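Local coordinates for protein phytase (Citrobacter braakii, PDB 3ZHC) that is a phytase of branch 2 of the histidine phosphatase superfamily, built round a mixed beta sheet packed against helices, at residues M28-V33 and V355-K360; P291-I296 and A329-A334; S372-T377 and K391-V396. The protein carries 2 engineered substitutions. All blocks are in the same frame, centred on the assembly; numbering follows the deposited sequence.

Contact 1. Residues M28-V33 and V355-K360; sequences MKLERV and VFEKWK
Lys358 O is gripped by two backbone N-H groups of segment 28-33. Glu31 N donates to Lys358 O at 2.9 Å. Arg32 N adds a weak bond to Lys358 O at 3.5 Å. Two residues therefore face one, which is a classic beta bulge. On one side of it Lys29 and Lys360 form an antiparallel hydrogen-bonded pair. Beyond it Lys358 N returns to Arg32 O at 2.7 Å. The two short axes stand at 137°, well short of antiparallel.

Strands 28-38 and 353-361 are neighbours here in the mixed central sheet, although more than 300 residues separate the segments. One face carries Leu30, Trp359, Val33 and Glu357. Leu30 CD1 sits over the five-membered ring of Trp359, 3.8 Å from its centroid, a CH-pi contact. Trp359 NE1 donates to Glu357 OE1 on the same strand at 2.9 Å, close to the ring plane and on the anti side of the carboxylate. This bond restrains the rotation of the indole. Helix 71-90 packs on this face through Trp87 and Phe88.

On the other face lie Arg32 and Lys358. Their chains run side by side in the same direction, and Lys358 NZ ends over the centre of the guanidinium plane, 3.7 Å from Arg32 CZ. The carbonyls of Ala299, Thr302 and Leu300 accept from Arg32 NH1, Arg32 NH2 and Lys358 NZ respectively, which probably eases the closeness of the like charges. A water donates to Glu31 OE1 and accepts weakly from Arg32 NE and Lys358 NZ. Glu31 OE2 makes a long salt bridge of 3.9 Å to Lys360 NZ, whose chain bends at chi3 (75°) across the carboxylate.

Contact 2. Residues P291-I296 and A329-A334; sequences PLLDMI and ANLSGA
Leu331 CD2 is the methyl on which most of this contact turns. Leu293 CD2 meets Leu331 CD2 at 3.6 Å, as the two leucine side chains slide past each other in opposite directions. Ile296 CD1 comes to Leu331 CD2 tip to tip, at 4.1 Å. Leu292 CB touches Leu331 CD2 more loosely, at 4.3 Å. The other methyl of the Leu293 fork, Leu293 CD1, rests 4.1 Å from Ala334 CB, about one turn further along helix 325-335. Leu293 thus straddles two residues of the facing helix.

Both leucines set CG anti to the carbonyl carbon, at chi1 -70° in Leu293 and -73° in Leu331. This brings their ends toward the facing helix, though their first side-chain bonds do not aim across. No hydrogen bond crosses the contact. It is purely apolar, and every residue that touches is buried. The axes stay 10.9 Å apart and cross at -77°, so the helices meet through a few side chains and bury only 186 Å².

Ala289, earlier on helix 282-301, also packs on Leu331 and Ala334. Strand 28-38 closes in from the sheet, with Val36 against both Ile296 and Leu331 and Val34 against Ile296. Ile321 of strand 318-323 lies against Leu292, so both helices sit on the central sheet at this crossing.

Contact 3. Residues S372-T377 and K391-V396; sequences SFVYQT and KPAGKV
Ala393 meets segment 372-377 through its methyl. Ala393 CB lies 3.6 Å from Tyr375 O and also touches Val374 CG1.

Gly394 comes next and pairs with Tyr375. Gly394 O accepts from Tyr375 N at 3.1 Å, and Gly394 N makes a weak bond to Tyr375 O. The glycine also lies against the face of the tyrosine ring: Gly394 CA is 4.0 Å from the Tyr375 ring centroid, in a CH-pi contact. The ring reaches this place because Tyr375 CG stands between the backbone N and the carbonyl carbon (chi1 71°), which folds the phenol across the neighbouring strand. The glycine backbone can therefore lie close beneath the ring, with Gly394 C 3.4 Å from Tyr375 CE1. The phenol hydroxyl is bonded to Pro342 O.

These pairs belong to the antiparallel pairing of strands 366-375 and 394-398 of the mixed central sheet. The short axes are 4.7 Å apart and nearly antiparallel, at 163°. Helix 378-382 lies in the connection between the strands, with Thr377 as its N-cap.

Lys395 forms the non-hydrogen-bonded pair with Val374. Its extended chain crosses Val374 CG2 and continues past Ser372, where Lys395 CE comes 3.4 Å from Ser372 OG. The ammonium goes on to a cation-pi contact with Trp87 and a salt bridge that reaches contact 1.

Val396 pairs with Phe373 through two hydrogen bonds. Phe373 N gives to Val396 O at 2.9 Å, and Val396 N returns to Phe373 O at 3.0 Å. Val396 CG2 approaches Tyr375 CE1, and the valine also packs on Gln61 of the second subunit.

Overall arrangement
Contacts 1 and 3 are strand pairings in one mixed sheet, joined through the pairing of strands 353-361 and 366-375. Their centres are 17 Å apart. They meet directly: Val355 N lies 2.8 Å from Ser372 O, a probable hydrogen bond, and Glu357 OE2 makes a salt bridge of 3.2 Å to Lys395 NZ. Contact 2 lies between helices packed on the sheet. Its centre is 18 Å from that of contact 1, which it touches where Phe356 CE1 meets Ile296 CD1 at 3.7 Å. Contacts 2 and 3 do not touch; their nearest atoms are about 7 Å apart. Along the chain contact 2 is nested within contact 1, and contact 3 follows both.

Contact 1. Residues M28-V33 and V355-K360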
loop_
_atom_site.group_PDB
_atom_site.type_symbol
_atom_site.label_atom_id
_atom_site.label_comp_id
_atom_site.label_asym_id
_atom_site.label_seq_id
_atom_site.Cartn_x
_atom_site.Cartn_y
_atom_site.Cartn_z
ATOM N N MET B 28 23.270 -5.457 23.793
ATOM C CA MET B 28 23.559 -5.615 22.346
ATOM C C MET B 28 24.538 -4.553 21.906
ATOM O O MET B 28 24.264 -3.376 22.074
ATOM C CB MET B 28 22.268 -5.503 21.528
ATOM C CG MET B 28 21.295 -6.666 21.728
ATOM S SD MET B 28 21.792 -8.189 20.878
ATOM C CE MET B 28 21.391 -7.793 19.212
ATOM N N LYS B 29 25.679 -4.979 21.338
ATOM C CA LYS B 29 26.733 -4.089 20.872
ATOM C C LYS B 29 26.858 -4.136 19.334
ATOM O O LYS B 29 26.963 -5.223 18.748
ATOM C CB LYS B 29 28.075 -4.493 21.494
ATOM C CG LYS B 29 29.236 -3.507 21.202
ATOM C CD LYS B 29 30.613 -4.150 21.358
ATOM C CE LYS B 29 31.713 -3.216 20.822
ATOM N NZ LYS B 29 33.044 -3.884 20.729
ATOM N N LEU B 30 26.858 -2.953 18.702
ATOM C CA LEU B 30 27.023 -2.819 17.245
ATOM C C LEU B 30 28.489 -2.953 16.900
ATOM O O LEU B 30 29.304 -2.165 17.372
ATOM C CB LEU B 30 26.494 -1.460 16.758
ATOM C CG LEU B 30 26.399 -1.205 15.248
ATOM C CD1 LEU B 30 25.432 -2.164 14.605
ATOM C CD2 LEU B 30 25.963 0.219 14.989
ATOM N N GLU B 31 28.829 -3.950 16.072
ATOM C CA GLU B 31 30.237 -4.226 15.699
ATOM C C GLU B 31 30.613 -3.863 14.259
ATOM O O GLU B 31 31.740 -3.447 14.022
ATOM C CB GLU B 31 30.582 -5.702 15.988
ATOM C CG GLU B 31 30.860 -5.982 17.497
ATOM C CD GLU B 31 31.481 -7.362 17.756
ATOM O OE1 GLU B 31 31.157 -8.341 17.020
ATOM O OE2 GLU B 31 32.297 -7.464 18.712
ATOM N N ARG B 32 29.674 -4.034 13.312
ATOM C CA ARG B 32 29.912 -3.752 11.880
ATOM C C ARG B 32 28.651 -3.303 11.152
ATOM O O ARG B 32 27.552 -3.720 11.506
ATOM C CB ARG B 32 30.434 -4.991 11.150
ATOM C CG ARG B 32 31.640 -5.634 11.738
ATOM C CD ARG B 32 32.087 -6.768 10.909
ATOM N NE ARG B 32 33.202 -7.494 11.518
ATOM C CZ ARG B 32 33.796 -8.566 10.980
ATOM N NH1 ARG B 32 33.393 -9.063 9.798
ATOM N NH2 ARG B 32 34.810 -9.155 11.627
ATOM N N VAL B 33 28.825 -2.452 10.135
ATOM C CA VAL B 33 27.722 -1.999 9.281
ATOM C C VAL B 33 28.133 -2.001 7.806
ATOM O O VAL B 33 29.249 -1.648 7.461
ATOM C CB VAL B 33 27.182 -0.573 9.687
ATOM C CG1 VAL B 33 26.064 -0.083 8.718
ATOM C CG2 VAL B 33 26.662 -0.571 11.118
ATOM N N VAL B 355 20.604 -0.715 5.031
ATOM C CA VAL B 355 21.624 -0.817 6.092
ATOM C C VAL B 355 21.626 -2.212 6.716
ATOM O O VAL B 355 20.612 -2.652 7.227
ATOM C CB VAL B 355 21.382 0.265 7.186
ATOM C CG1 VAL B 355 22.425 0.185 8.279
ATOM C CG2 VAL B 355 21.381 1.654 6.561
ATOM N N PHE B 356 22.778 -2.883 6.657
ATOM C CA PHE B 356 22.985 -4.203 7.240
ATOM C C PHE B 356 23.884 -4.007 8.465
ATOM O O PHE B 356 25.053 -3.653 8.320
ATOM C CB PHE B 356 23.631 -5.147 6.228
ATOM C CG PHE B 356 22.817 -5.344 4.972
ATOM C CD1 PHE B 356 22.945 -4.457 3.888
ATOM C CD2 PHE B 356 21.924 -6.410 4.859
ATOM C CE1 PHE B 356 22.177 -4.640 2.699
ATOM C CE2 PHE B 356 21.161 -6.600 3.681
ATOM C CZ PHE B 356 21.293 -5.705 2.605
ATOM N N GLU B 357 23.322 -4.233 9.658
ATOM C CA GLU B 357 24.007 -4.040 10.941
ATOM C C GLU B 357 24.332 -5.366 11.610
ATOM O O GLU B 357 23.468 -6.197 11.731
ATOM C CB GLU B 357 23.113 -3.241 11.883
ATOM C CG GLU B 357 22.871 -1.794 11.471
ATOM C CD GLU B 357 21.718 -1.145 12.224
ATOM O OE1 GLU B 357 21.223 -1.721 13.217
ATOM O OE2 GLU B 357 21.298 -0.046 11.818
ATOM N N LYS B 358 25.592 -5.541 12.035
ATOM C CA LYS B 358 26.033 -6.726 12.793
ATOM C C LYS B 358 26.063 -6.362 14.281
ATOM O O LYS B 358 26.887 -5.541 14.707
ATOM C CB LYS B 358 27.399 -7.211 12.341
ATOM C CG LYS B 358 27.858 -8.532 13.002
ATOM C CD LYS B 358 29.180 -8.953 12.442
ATOM C CE LYS B 358 29.708 -10.170 13.097
ATOM N NZ LYS B 358 31.130 -10.445 12.662
ATOM N N TRP B 359 25.156 -6.979 15.050
ATOM C CA TRP B 359 25.055 -6.800 16.492
ATOM C C TRP B 359 25.579 -8.046 17.221
ATOM O O TRP B 359 25.281 -9.181 16.805
ATOM C CB TRP B 359 23.606 -6.558 16.894
ATOM C CG TRP B 359 23.061 -5.283 16.427
ATOM C CD1 TRP B 359 22.472 -5.033 15.220
ATOM C CD2 TRP B 359 23.041 -4.054 17.151
ATOM N NE1 TRP B 359 22.085 -3.715 15.147
ATOM C CE2 TRP B 359 22.419 -3.088 16.321
ATOM C CE3 TRP B 359 23.488 -3.667 18.430
ATOM C CZ2 TRP B 359 22.232 -1.750 16.724
ATOM C CZ3 TRP B 359 23.299 -2.325 18.840
ATOM C CH2 TRP B 359 22.678 -1.390 17.985
ATOM N N LYS B 360 26.356 -7.837 18.298
ATOM C CA LYS B 360 26.846 -8.932 19.153
ATOM C C LYS B 360 26.047 -8.898 20.448
ATOM O O LYS B 360 25.992 -7.857 21.110
ATOM C CB LYS B 360 28.337 -8.800 19.467
ATOM C CG LYS B 360 28.929 -10.034 20.233
ATOM C CD LYS B 360 30.407 -9.863 20.615
ATOM C CE LYS B 360 30.590 -8.893 21.804
ATOM N NZ LYS B 360 32.025 -8.843 22.306
HETATM O O HOH W 1 32.695 -8.122 14.694
#

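Contact 2. Residues P291-I296 and A329-A334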
loop_
_atom_site.group_PDB
_atom_site.type_symbol
_atom_site.label_atom_id
_atom_site.label_comp_id
_atom_site.label_asym_id
_atom_site.label_seq_id
_atom_site.Cartn_x
_atom_site.Cartn_y
_atom_site.Cartn_z
ATOM N N PRO B 291 26.945 -10.189 -6.745
ATOM C CA PRO B 291 28.190 -9.541 -6.296
ATOM C C PRO B 291 28.027 -8.692 -5.030
ATOM O O PRO B 291 28.859 -8.780 -4.145
ATOM C CB PRO B 291 28.570 -8.664 -7.482
ATOM C CG PRO B 291 27.972 -9.297 -8.615
ATOM C CD PRO B 291 26.683 -9.875 -8.158
ATOM N N LEU B 292 26.965 -7.895 -4.951
ATOM C CA LEU B 292 26.702 -7.069 -3.748
ATOM C C LEU B 292 26.389 -7.945 -2.517
ATOM O O LEU B 292 26.898 -7.675 -1.425
ATOM C CB LEU B 292 25.601 -6.022 -4.000
ATOM C CG LEU B 292 26.084 -4.763 -4.733
ATOM C CD1 LEU B 292 24.912 -3.972 -5.319
ATOM C CD2 LEU B 292 26.930 -3.868 -3.801
ATOM N N LEU B 293 25.564 -8.981 -2.709
ATOM C CA LEU B 293 25.291 -9.971 -1.641
ATOM C C LEU B 293 26.583 -10.654 -1.142
ATOM O O LEU B 293 26.757 -10.829 0.073
ATOM C CB LEU B 293 24.274 -11.011 -2.103
ATOM C CG LEU B 293 22.842 -10.457 -2.278
ATOM C CD1 LEU B 293 21.978 -11.427 -3.033
ATOM C CD2 LEU B 293 22.237 -10.112 -0.926
ATOM N N ASP B 294 27.479 -11.018 -2.077
ATOM C CA ASP B 294 28.795 -11.641 -1.726
ATOM C C ASP B 294 29.681 -10.691 -0.933
ATOM O O ASP B 294 30.324 -11.110 0.034
ATOM C CB ASP B 294 29.552 -12.116 -2.980
ATOM C CG ASP B 294 28.918 -13.352 -3.640
ATOM O OD1 ASP B 294 28.007 -14.016 -3.051
ATOM O OD2 ASP B 294 29.350 -13.668 -4.772
ATOM N N MET B 295 29.712 -9.414 -1.357
ATOM C CA MET B 295 30.444 -8.336 -0.652
ATOM C C MET B 295 29.877 -8.126 0.742
ATOM O O MET B 295 30.624 -8.098 1.712
ATOM C CB MET B 295 30.371 -7.018 -1.451
ATOM C CG MET B 295 31.203 -5.813 -0.878
ATOM S SD MET B 295 33.002 -6.107 -0.845
ATOM C CE MET B 295 33.365 -6.105 -2.597
ATOM N N ILE B 296 28.546 -7.981 0.833
ATOM C CA ILE B 296 27.852 -7.783 2.130
ATOM C C ILE B 296 28.154 -8.930 3.089
ATOM O O ILE B 296 28.435 -8.701 4.277
ATOM C CB ILE B 296 26.317 -7.668 1.947
ATOM C CG1 ILE B 296 25.930 -6.367 1.242
ATOM C CG2 ILE B 296 25.586 -7.735 3.301
ATOM C CD1 ILE B 296 24.577 -6.439 0.551
ATOM N N ALA B 329 16.671 -2.252 -5.614
ATOM C CA ALA B 329 15.557 -3.096 -6.052
ATOM C C ALA B 329 16.002 -4.576 -6.227
ATOM O O ALA B 329 15.261 -5.461 -5.855
ATOM C CB ALA B 329 14.935 -2.557 -7.313
ATOM N N ASN B 330 17.209 -4.809 -6.785
ATOM C CA ASN B 330 17.772 -6.189 -6.926
ATOM C C ASN B 330 17.956 -6.838 -5.566
ATOM O O ASN B 330 17.625 -8.002 -5.379
ATOM C CB ASN B 330 19.128 -6.215 -7.637
ATOM C CG ASN B 330 19.107 -5.604 -9.036
ATOM O OD1 ASN B 330 20.128 -5.089 -9.491
ATOM N ND2 ASN B 330 17.961 -5.653 -9.713
ATOM N N LEU B 331 18.507 -6.076 -4.620
ATOM C CA LEU B 331 18.702 -6.559 -3.248
ATOM C C LEU B 331 17.354 -6.823 -2.595
ATOM O O LEU B 331 17.168 -7.852 -1.961
ATOM C CB LEU B 331 19.555 -5.579 -2.414
ATOM C CG LEU B 331 21.048 -5.571 -2.774
ATOM C CD1 LEU B 331 21.757 -4.344 -2.190
ATOM C CD2 LEU B 331 21.738 -6.869 -2.337
ATOM N N SER B 332 16.420 -5.903 -2.763
ATOM C CA SER B 332 15.052 -6.058 -2.228
ATOM C C SER B 332 14.372 -7.342 -2.739
ATOM O O SER B 332 13.817 -8.121 -1.952
ATOM C CB SER B 332 14.230 -4.841 -2.598
ATOM O OG SER B 332 12.884 -5.007 -2.287
ATOM N N GLY B 333 14.429 -7.559 -4.051
ATOM C CA GLY B 333 13.812 -8.742 -4.668
ATOM C C GLY B 333 14.493 -10.069 -4.333
ATOM O O GLY B 333 13.825 -11.055 -4.126
ATOM N N ALA B 334 15.834 -10.064 -4.295
ATOM C CA ALA B 334 16.635 -11.264 -3.980
ATOM C C ALA B 334 16.431 -11.714 -2.526
ATOM O O ALA B 334 16.238 -12.893 -2.269
ATOM C CB ALA B 334 18.105 -11.013 -4.254
#

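Contact 3. Residues S372-T377 and K391-V396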
loop_
_atom_site.group_PDB
_atom_site.type_symbol
_atom_site.label_atom_id
_atom_site.label_comp_id
_atom_site.label_asym_id
_atom_site.label_seq_id
_atom_site.Cartn_x
_atom_site.Cartn_y
_atom_site.Cartn_z
ATOM N N SER B 372 17.778 -2.494 7.842
ATOM C CA SER B 372 16.963 -1.282 7.868
ATOM C C SER B 372 17.038 -0.535 6.560
ATOM O O SER B 372 17.948 -0.757 5.762
ATOM C CB SER B 372 17.454 -0.351 8.979
ATOM O OG SER B 372 17.347 -0.969 10.234
ATOM N N PHE B 373 16.066 0.350 6.340
ATOM C CA PHE B 373 16.130 1.284 5.217
ATOM C C PHE B 373 16.136 2.700 5.782
ATOM O O PHE B 373 15.155 3.123 6.365
ATOM C CB PHE B 373 15.008 1.102 4.182
ATOM C CG PHE B 373 15.362 1.710 2.839
ATOM C CD1 PHE B 373 15.152 3.052 2.588
ATOM C CD2 PHE B 373 15.949 0.921 1.830
ATOM C CE1 PHE B 373 15.505 3.609 1.340
ATOM C CE2 PHE B 373 16.301 1.474 0.593
ATOM C CZ PHE B 373 16.079 2.810 0.350
ATOM N N VAL B 374 17.264 3.410 5.603
ATOM C CA VAL B 374 17.434 4.805 6.072
ATOM C C VAL B 374 17.314 5.752 4.864
ATOM O O VAL B 374 17.969 5.546 3.834
ATOM C CB VAL B 374 18.772 4.994 6.808
ATOM C CG1 VAL B 374 18.974 6.437 7.212
ATOM C CG2 VAL B 374 18.818 4.092 8.028
ATOM N N TYR B 375 16.477 6.783 5.012
ATOM C CA TYR B 375 16.129 7.693 3.926
ATOM C C TYR B 375 15.663 9.048 4.459
ATOM O O TYR B 375 15.477 9.214 5.660
ATOM C CB TYR B 375 14.986 7.079 3.127
ATOM C CG TYR B 375 13.664 7.083 3.901
ATOM C CD1 TYR B 375 13.429 6.171 4.967
ATOM C CD2 TYR B 375 12.655 8.007 3.587
ATOM C CE1 TYR B 375 12.203 6.192 5.685
ATOM C CE2 TYR B 375 11.432 8.034 4.297
ATOM C CZ TYR B 375 11.212 7.134 5.335
ATOM O OH TYR B 375 10.037 7.174 6.001
ATOM N N GLN B 376 15.473 9.998 3.542
ATOM C CA GLN B 376 14.887 11.303 3.843
ATOM C C GLN B 376 13.545 11.373 3.208
ATOM O O GLN B 376 13.378 10.934 2.049
ATOM C CB GLN B 376 15.743 12.422 3.281
ATOM C CG GLN B 376 17.060 12.633 4.048
ATOM C CD GLN B 376 18.204 13.011 3.152
ATOM O OE1 GLN B 376 18.450 12.348 2.165
ATOM N NE2 GLN B 376 18.924 14.077 3.501
ATOM N N THR B 377 12.561 11.925 3.932
ATOM C CA THR B 377 11.244 12.174 3.353
ATOM C C THR B 377 11.398 13.212 2.237
ATOM O O THR B 377 12.393 13.960 2.205
ATOM C CB THR B 377 10.206 12.664 4.393
ATOM O OG1 THR B 377 10.664 13.861 5.019
ATOM C CG2 THR B 377 9.965 11.602 5.466
ATOM N N LYS B 391 16.370 15.327 15.353
ATOM C CA LYS B 391 15.619 15.393 14.096
ATOM C C LYS B 391 16.186 14.273 13.200
ATOM O O LYS B 391 16.981 14.538 12.297
ATOM C CB LYS B 391 15.779 16.772 13.444
ATOM C CG LYS B 391 15.459 18.008 14.347
ATOM C CD LYS B 391 13.952 18.326 14.455
ATOM C CE LYS B 391 13.738 19.744 15.069
ATOM N NZ LYS B 391 12.315 20.246 14.964
ATOM N N PRO B 392 15.784 13.003 13.454
ATOM C CA PRO B 392 16.417 11.898 12.732
ATOM C C PRO B 392 15.938 11.714 11.306
ATOM O O PRO B 392 14.866 12.216 10.918
ATOM C CB PRO B 392 16.007 10.680 13.571
ATOM C CG PRO B 392 14.664 11.038 14.068
ATOM C CD PRO B 392 14.714 12.507 14.348
ATOM N N ALA B 393 16.743 10.987 10.535
ATOM C CA ALA B 393 16.370 10.566 9.198
ATOM C C ALA B 393 15.299 9.516 9.346
ATOM O O ALA B 393 15.179 8.892 10.409
ATOM C CB ALA B 393 17.571 9.994 8.456
ATOM N N GLY B 394 14.511 9.315 8.298
ATOM C CA GLY B 394 13.522 8.254 8.284
ATOM C C GLY B 394 14.232 6.900 8.383
ATOM O O GLY B 394 15.328 6.726 7.846
ATOM N N LYS B 395 13.614 5.960 9.087
ATOM C CA LYS B 395 14.159 4.614 9.248
ATOM C C LYS B 395 12.999 3.624 9.332
ATOM O O LYS B 395 12.100 3.779 10.186
ATOM C CB LYS B 395 15.058 4.537 10.482
ATOM C CG LYS B 395 15.864 3.244 10.601
ATOM C CD LYS B 395 16.992 3.359 11.663
ATOM C CE LYS B 395 17.903 2.086 11.676
ATOM N NZ LYS B 395 19.159 2.213 12.540
ATOM N N VAL B 396 13.016 2.629 8.432
ATOM C CA VAL B 396 12.027 1.570 8.375
ATOM C C VAL B 396 12.727 0.253 8.689
ATOM O O VAL B 396 13.717 -0.097 8.041
ATOM C CB VAL B 396 11.341 1.489 6.985
ATOM C CG1 VAL B 396 10.480 0.232 6.873
ATOM C CG2 VAL B 396 10.498 2.737 6.726
#